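Local coordinates for protein SusD homolog (Bacteroides thetaiotaomicron VPI-5482, PDB 3IV0) that probably binds glycans at the outer membrane as a SusD-type lipoprotein, its exact function being unknown, at residues Y374-A379 and V434-V439; T386-L391 and S409-A414. All coordinates share one frame; numbering follows the deposited sequence.

Overall arrangement
Running from the N terminus, the chain reaches helix 367-381, then helix 385-398, helix 408-422 and then helix 429-436, all within the region characteristic of the SusD family. Contact 1 joins the first of these to the fourth and closes a loop of 54 residues, mostly helical. Contact 2 is nested inside that loop and pairs the two middle helices, closing a shorter loop of 17 residues. The centres of the two contacts lie about 11 Å apart. A polar bridge thus ties the outer pair of helices and an apolar contact the inner pair, while L391 packing on Y374 and L378, and A375 on the backbone of A388, join the two pairs.

Contact 1 of 2, residues Y374-A379 and V434-V439; sequences YAEALA and VRTGKV
A bidentate salt bridge between two helices of the SusD family region, 367-381 and 429-436, joins E376 to R435. The backbones stay well apart, the nearest CA atoms being those of E376 and T436 at 10.4 Å, and two long side chains advancing from opposite directions span the gap. E376 leaves its helix with CG anti to the backbone N (chi1 174°) and runs on extended, which carries the carboxylate straight out to the arginine. R435 is likewise extended from CG to NE and presents the NH1/NH2 end of its guanidinium. Each nitrogen takes its own oxygen: NH1 of R435 lies 2.7 Å from OE2 of E376, and NH2 of R435 lies 2.9 Å from OE1 of E376. Both bonds are nearly straight, the one from NH1 at 172°. The two flat groups are almost coplanar, 18° apart, and the carboxylate meets the guanidinium at its edge. OE1 receives NH2 through its syn lone pair, while OE2 is approached on the syn side from slightly out of the carboxylate plane. Beside this pair the methyl CG2 of T436 comes within 4.1 Å of OE2 of E376. The hydroxyl OG1 of T436 bonds instead to the backbone O of D432 and accepts a weak bond from N of K438; G437 between them has positive phi. D432 also forms a salt bridge with NE of R435, while R419 brings a like charge close to NH2. With two bonds to E376 and a third link to D432, the guanidinium is fixed in rotation, and the two carboxylates probably offset the positive charge that R419 adds beside it.

Contact 2 of 2, residues T386-L391 and S409-A414; sequences TKACEL and SELMDA
L411 reaches from helix 408-422 to A388 and C389 on helix 385-398, and its two methyl groups meet both residues, CD2 the alanine and CD1 mainly the sulfur. CD2 of L411 rests 3.8 Å from CB of A388, while CD1 of L411 meets SG of C389 at the same 3.8 Å. The sulfur also has CD2 of L411 as a second, looser neighbour at 4.1 Å, so the forked end of the leucine fits against the alanine methyl and the thiol together. No hydrogen bond crosses between 386-391 and 409-414; the contact is apolar and buried. L411 gets there because CG stands anti to its own backbone N (chi1 177°), throwing the branch out toward the other helix. On the facing helix CB of A388 points at the leucine, and SG of C389 lies beside its own backbone N, which leaves the sulfur facing CD1 of L411. Alanine and cysteine are short, consistent with the close approach of the backbones, CA of C389 and CA of L411 being 7.6 Å apart. Beyond this first shell, L411 also touches D385 and L392, and A414 adds a second contact on L392. K387 and L391 turn to helix 367-381, and the three helices 367-381, 385-398 and 408-422 pack against one another, with A375 and A379 on I415.

Contact 1 of 2, residues Y374-A379 and V434-V439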
ATOM      1  N   TYR A 374      10.792  -9.706  -4.863  1.00 10.41           N
ATOM      2  CA  TYR A 374      12.081 -10.179  -5.360  1.00 10.06           C
ATOM      3  C   TYR A 374      11.917 -11.602  -5.911  1.00  9.84           C
ATOM      4  O   TYR A 374      12.268 -11.888  -7.046  1.00 11.12           O
ATOM      5  CB  TYR A 374      13.080 -10.085  -4.209  1.00  9.58           C
ATOM      6  CG  TYR A 374      14.503 -10.433  -4.463  1.00 10.70           C
ATOM      7  CD1 TYR A 374      15.000 -10.685  -5.719  1.00 12.80           C
ATOM      8  CD2 TYR A 374      15.388 -10.436  -3.405  1.00 11.79           C
ATOM      9  CE1 TYR A 374      16.355 -10.976  -5.900  1.00 13.74           C
ATOM     10  CE2 TYR A 374      16.720 -10.715  -3.589  1.00 12.41           C
ATOM     11  CZ  TYR A 374      17.191 -11.009  -4.825  1.00 14.27           C
ATOM     12  OH  TYR A 374      18.517 -11.339  -5.013  1.00 17.60           O
ATOM     13  N   ALA A 375      11.284 -12.471  -5.129  1.00  9.84           N
ATOM     14  CA  ALA A 375      11.015 -13.820  -5.611  1.00 11.34           C
ATOM     15  C   ALA A 375      10.169 -13.798  -6.879  1.00 10.77           C
ATOM     16  O   ALA A 375      10.425 -14.569  -7.816  1.00 10.89           O
ATOM     17  CB  ALA A 375      10.317 -14.632  -4.543  1.00 10.79           C
ATOM     18  N   GLU A 376       9.112 -12.990  -6.918  1.00  9.68           N
ATOM     19  CA  GLU A 376       8.244 -12.923  -8.064  1.00 10.26           C
ATOM     20  C   GLU A 376       9.020 -12.571  -9.319  1.00 10.39           C
ATOM     21  O   GLU A 376       8.814 -13.173 -10.379  1.00 11.39           O
ATOM     22  CB  GLU A 376       7.177 -11.858  -7.801  1.00 10.76           C
ATOM     23  CG  GLU A 376       6.278 -11.577  -8.967  1.00 12.32           C
ATOM     24  CD  GLU A 376       5.239 -10.524  -8.682  1.00 16.83           C
ATOM     25  OE1 GLU A 376       4.934 -10.301  -7.510  1.00 16.58           O
ATOM     26  OE2 GLU A 376       4.720  -9.943  -9.669  1.00 19.88           O
ATOM     27  N   ALA A 377       9.891 -11.575  -9.249  1.00 11.04           N
ATOM     28  CA  ALA A 377      10.662 -11.121 -10.401  1.00 10.76           C
ATOM     29  C   ALA A 377      11.614 -12.206 -10.852  1.00 11.10           C
ATOM     30  O   ALA A 377      11.758 -12.459 -12.051  1.00 11.99           O
ATOM     31  CB  ALA A 377      11.424  -9.792 -10.103  1.00 11.41           C
ATOM     32  N   LEU A 378      12.290 -12.834  -9.918  1.00 11.63           N
ATOM     33  CA  LEU A 378      13.198 -13.942 -10.274  1.00 13.03           C
ATOM     34  C   LEU A 378      12.429 -15.042 -10.959  1.00 12.62           C
ATOM     35  O   LEU A 378      12.875 -15.574 -12.002  1.00 14.88           O
ATOM     36  CB  LEU A 378      13.858 -14.520  -9.044  1.00 15.95           C
ATOM     37  CG  LEU A 378      15.022 -13.729  -8.510  1.00 17.16           C
ATOM     38  CD1 LEU A 378      15.411 -14.299  -7.149  1.00 18.61           C
ATOM     39  CD2 LEU A 378      16.197 -13.790  -9.503  1.00 23.11           C
ATOM     40  N   ALA A 379      11.285 -15.437 -10.395  1.00 12.70           N
ATOM     41  CA  ALA A 379      10.522 -16.504 -10.980  1.00 13.97           C
ATOM     42  C   ALA A 379      10.039 -16.147 -12.382  1.00 15.05           C
ATOM     43  O   ALA A 379      10.039 -16.981 -13.298  1.00 16.86           O
ATOM     44  CB  ALA A 379       9.368 -16.899 -10.071  1.00 12.92           C
ATOM     45  N   VAL A 434      -4.271  -6.218 -10.191  1.00  9.81           N
ATOM     46  CA  VAL A 434      -4.199  -5.404 -11.392  1.00 10.04           C
ATOM     47  C   VAL A 434      -2.836  -5.533 -12.093  1.00 10.21           C
ATOM     48  O   VAL A 434      -2.780  -5.751 -13.304  1.00 10.50           O
ATOM     49  CB  VAL A 434      -4.513  -3.921 -11.080  1.00  9.67           C
ATOM     50  CG1 VAL A 434      -4.188  -2.997 -12.259  1.00 10.42           C
ATOM     51  CG2 VAL A 434      -5.987  -3.764 -10.637  1.00 12.00           C
ATOM     52  N   ARG A 435      -1.743  -5.403 -11.333  1.00  9.78           N
ATOM     53  CA  ARG A 435      -0.432  -5.352 -11.960  1.00  9.85           C
ATOM     54  C   ARG A 435      -0.012  -6.713 -12.505  1.00 10.64           C
ATOM     55  O   ARG A 435       0.898  -6.778 -13.297  1.00 11.92           O
ATOM     56  CB  ARG A 435       0.645  -4.822 -10.987  1.00 11.21           C
ATOM     57  CG  ARG A 435       0.876  -5.758  -9.817  1.00  9.33           C
ATOM     58  CD  ARG A 435       1.938  -5.254  -8.850  1.00 11.84           C
ATOM     59  NE  ARG A 435       2.204  -6.233  -7.809  1.00 11.45           N
ATOM     60  CZ  ARG A 435       2.911  -7.345  -7.985  1.00 12.94           C
ATOM     61  NH1 ARG A 435       3.426  -7.637  -9.151  1.00 11.83           N
ATOM     62  NH2 ARG A 435       3.100  -8.158  -6.973  1.00 13.50           N
ATOM     63  N   THR A 436      -0.643  -7.784 -12.051  1.00 10.67           N
ATOM     64  CA  THR A 436      -0.341  -9.129 -12.572  1.00 11.10           C
ATOM     65  C   THR A 436      -1.343  -9.527 -13.650  1.00 12.65           C
ATOM     66  O   THR A 436      -1.193 -10.608 -14.253  1.00 13.44           O
ATOM     67  CB  THR A 436      -0.383 -10.191 -11.443  1.00 12.44           C
ATOM     68  OG1 THR A 436      -1.706 -10.204 -10.877  1.00 11.66           O
ATOM     69  CG2 THR A 436       0.700  -9.944 -10.395  1.00 12.23           C
ATOM     70  N   GLY A 437      -2.384  -8.742 -13.900  1.00 12.24           N
ATOM     71  CA  GLY A 437      -3.435  -9.153 -14.836  1.00 13.69           C
ATOM     72  C   GLY A 437      -4.368 -10.214 -14.250  1.00 14.81           C
ATOM     73  O   GLY A 437      -5.291 -10.701 -14.918  1.00 18.58           O
ATOM     74  N   LYS A 438      -4.210 -10.556 -13.004  1.00 11.18           N
ATOM     75  CA  LYS A 438      -5.006 -11.612 -12.418  1.00 10.86           C
ATOM     76  C   LYS A 438      -6.403 -11.130 -12.058  1.00 11.31           C
ATOM     77  O   LYS A 438      -7.264 -11.946 -11.753  1.00 11.86           O
ATOM     78  CB  LYS A 438      -4.294 -12.258 -11.220  1.00 11.25           C
ATOM     79  CG  LYS A 438      -3.151 -13.157 -11.668  1.00 12.59           C
ATOM     80  CD  LYS A 438      -2.320 -13.664 -10.522  1.00 13.78           C
ATOM     81  CE  LYS A 438      -1.484 -14.868 -10.917  1.00 20.63           C
ATOM     82  NZ  LYS A 438      -0.307 -14.577 -11.748  1.00 24.36           N
ATOM     83  N   VAL A 439      -6.634  -9.814 -12.091  1.00 11.41           N
ATOM     84  CA  VAL A 439      -7.925  -9.229 -11.763  1.00 11.43           C
ATOM     85  C   VAL A 439      -9.021  -9.662 -12.723  1.00 10.77           C
ATOM     86  O   VAL A 439     -10.218  -9.566 -12.380  1.00 13.65           O
ATOM     87  CB  VAL A 439      -7.852  -7.691 -11.640  1.00 12.58           C
ATOM     88  CG1 VAL A 439      -7.777  -6.968 -13.003  1.00 11.70           C
ATOM     89  CG2 VAL A 439      -9.035  -7.133 -10.783  1.00 14.19           C
TER

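Contact 2 of 2, residues T386-L391 and S409-A414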
ATOM      1  N   THR A 386      15.750 -21.587  -7.954  1.00 14.80           N
ATOM      2  CA  THR A 386      16.195 -22.003  -6.644  1.00 17.09           C
ATOM      3  C   THR A 386      16.260 -20.805  -5.665  1.00 16.52           C
ATOM      4  O   THR A 386      15.830 -20.901  -4.496  1.00 14.03           O
ATOM      5  CB  THR A 386      17.516 -22.804  -6.710  1.00 20.46           C
ATOM      6  OG1 THR A 386      18.518 -22.008  -7.312  1.00 30.96           O
ATOM      7  CG2 THR A 386      17.314 -24.075  -7.529  1.00 23.33           C
ATOM      8  N   LYS A 387      16.779 -19.674  -6.138  1.00 15.46           N
ATOM      9  CA  LYS A 387      16.840 -18.492  -5.286  1.00 13.72           C
ATOM     10  C   LYS A 387      15.443 -17.943  -5.039  1.00 13.99           C
ATOM     11  O   LYS A 387      15.134 -17.504  -3.932  1.00 12.67           O
ATOM     12  CB  LYS A 387      17.725 -17.397  -5.899  1.00 16.11           C
ATOM     13  CG  LYS A 387      17.835 -16.146  -5.053  1.00 19.74           C
ATOM     14  CD  LYS A 387      18.696 -16.369  -3.845  1.00 28.51           C
ATOM     15  CE  LYS A 387      19.277 -15.072  -3.291  1.00 33.06           C
ATOM     16  NZ  LYS A 387      20.173 -15.366  -2.128  1.00 36.38           N
ATOM     17  N   ALA A 388      14.605 -17.981  -6.051  1.00 12.57           N
ATOM     18  CA  ALA A 388      13.215 -17.586  -5.846  1.00 13.21           C
ATOM     19  C   ALA A 388      12.543 -18.399  -4.734  1.00 13.13           C
ATOM     20  O   ALA A 388      11.866 -17.851  -3.877  1.00 12.54           O
ATOM     21  CB  ALA A 388      12.430 -17.674  -7.139  1.00 13.68           C
ATOM     22  N   CYS A 389      12.743 -19.718  -4.725  1.00 12.60           N
ATOM     23  CA  CYS A 389      12.263 -20.562  -3.651  1.00 11.49           C
ATOM     24  C   CYS A 389      12.854 -20.228  -2.316  1.00 12.28           C
ATOM     25  O   CYS A 389      12.164 -20.224  -1.305  1.00 12.79           O
ATOM     26  CB  CYS A 389      12.496 -22.050  -3.968  1.00 12.56           C
ATOM     27  SG  CYS A 389      11.491 -22.752  -5.237  1.00 15.25           S
ATOM     28  N   GLU A 390      14.149 -19.959  -2.276  1.00 12.63           N
ATOM     29  CA  GLU A 390      14.792 -19.586  -1.027  1.00 14.18           C
ATOM     30  C   GLU A 390      14.118 -18.363  -0.398  1.00 13.36           C
ATOM     31  O   GLU A 390      13.873 -18.329   0.811  1.00 13.93           O
ATOM     32  CB  GLU A 390      16.275 -19.345  -1.257  1.00 15.16           C
ATOM     33  CG  GLU A 390      17.099 -19.019  -0.055  1.00 24.58           C
ATOM     34  CD  GLU A 390      18.463 -18.483  -0.464  1.00 38.69           C
ATOM     35  OE1 GLU A 390      19.193 -19.220  -1.166  1.00 43.88           O
ATOM     36  OE2 GLU A 390      18.783 -17.327  -0.113  1.00 48.57           O
ATOM     37  N   LEU A 391      13.902 -17.331  -1.210  1.00 12.68           N
ATOM     38  CA  LEU A 391      13.237 -16.122  -0.757  1.00 11.85           C
ATOM     39  C   LEU A 391      11.824 -16.418  -0.256  1.00 11.36           C
ATOM     40  O   LEU A 391      11.456 -16.000   0.828  1.00 12.61           O
ATOM     41  CB  LEU A 391      13.253 -15.099  -1.888  1.00 11.62           C
ATOM     42  CG  LEU A 391      14.630 -14.504  -2.204  1.00 10.94           C
ATOM     43  CD1 LEU A 391      14.598 -13.895  -3.619  1.00 13.42           C
ATOM     44  CD2 LEU A 391      15.048 -13.449  -1.196  1.00 14.61           C
ATOM     45  N   SER A 409       5.598 -22.235 -13.682  1.00 16.53           N
ATOM     46  CA  SER A 409       4.281 -21.707 -13.385  1.00 19.25           C
ATOM     47  C   SER A 409       3.836 -22.030 -11.976  1.00 18.12           C
ATOM     48  O   SER A 409       3.199 -21.186 -11.323  1.00 16.42           O
ATOM     49  CB  SER A 409       3.282 -22.214 -14.412  1.00 22.74           C
ATOM     50  OG  SER A 409       3.647 -21.679 -15.665  1.00 27.64           O
ATOM     51  N   GLU A 410       4.148 -23.211 -11.465  1.00 17.20           N
ATOM     52  CA  GLU A 410       3.752 -23.556 -10.119  1.00 15.05           C
ATOM     53  C   GLU A 410       4.401 -22.615  -9.100  1.00 13.69           C
ATOM     54  O   GLU A 410       3.770 -22.223  -8.114  1.00 12.85           O
ATOM     55  CB  GLU A 410       4.112 -25.012  -9.807  1.00 16.13           C
ATOM     56  CG  GLU A 410       3.522 -25.519  -8.534  1.00 19.90           C
ATOM     57  CD  GLU A 410       3.644 -27.025  -8.342  1.00 28.77           C
ATOM     58  OE1 GLU A 410       4.665 -27.627  -8.750  1.00 21.08           O
ATOM     59  OE2 GLU A 410       2.702 -27.611  -7.757  1.00 38.44           O
ATOM     60  N   LEU A 411       5.647 -22.245  -9.351  1.00 14.06           N
ATOM     61  CA  LEU A 411       6.386 -21.338  -8.462  1.00 12.96           C
ATOM     62  C   LEU A 411       5.795 -19.928  -8.553  1.00 13.15           C
ATOM     63  O   LEU A 411       5.576 -19.270  -7.527  1.00 13.49           O
ATOM     64  CB  LEU A 411       7.888 -21.364  -8.767  1.00 12.23           C
ATOM     65  CG  LEU A 411       8.736 -20.394  -7.935  1.00 12.51           C
ATOM     66  CD1 LEU A 411       8.519 -20.663  -6.438  1.00 13.84           C
ATOM     67  CD2 LEU A 411      10.176 -20.510  -8.402  1.00 15.19           C
HETATM   68  N   MSE A 412       5.503 -19.446  -9.740  1.00 13.57           N
HETATM   69  CA  MSE A 412       4.898 -18.134  -9.890  1.00 14.41           C
HETATM   70  C   MSE A 412       3.563 -18.073  -9.163  1.00 13.85           C
HETATM   71  O   MSE A 412       3.282 -17.100  -8.419  1.00 12.77           O
HETATM   72  CB  MSE A 412       4.705 -17.833 -11.370  1.00 14.57           C
HETATM   73  CG  MSE A 412       6.011 -17.701 -12.124  1.00 11.95           C
HETATM   74 SE   MSE A 412       5.838 -17.248 -13.950  0.75 20.41          SE
HETATM   75  CE  MSE A 412       7.307 -18.360 -14.743  1.00 22.96           C
ATOM     76  N   ASP A 413       2.747 -19.105  -9.284  1.00 14.09           N
ATOM     77  CA  ASP A 413       1.489 -19.169  -8.569  1.00 14.00           C
ATOM     78  C   ASP A 413       1.735 -19.175  -7.075  1.00 13.28           C
ATOM     79  O   ASP A 413       1.046 -18.496  -6.311  1.00 12.46           O
ATOM     80  CB  ASP A 413       0.660 -20.421  -8.938  1.00 14.81           C
ATOM     81  CG  ASP A 413      -0.040 -20.322 -10.267  1.00 21.64           C
ATOM     82  OD1 ASP A 413       0.034 -19.282 -10.936  1.00 21.23           O
ATOM     83  OD2 ASP A 413      -0.662 -21.346 -10.639  1.00 25.01           O
ATOM     84  N   ALA A 414       2.683 -19.975  -6.598  1.00 13.48           N
ATOM     85  CA  ALA A 414       2.946 -20.054  -5.163  1.00 11.66           C
ATOM     86  C   ALA A 414       3.280 -18.683  -4.582  1.00 10.77           C
ATOM     87  O   ALA A 414       2.887 -18.368  -3.473  1.00 11.92           O
ATOM     88  CB  ALA A 414       4.099 -21.067  -4.855  1.00 12.36           C
TER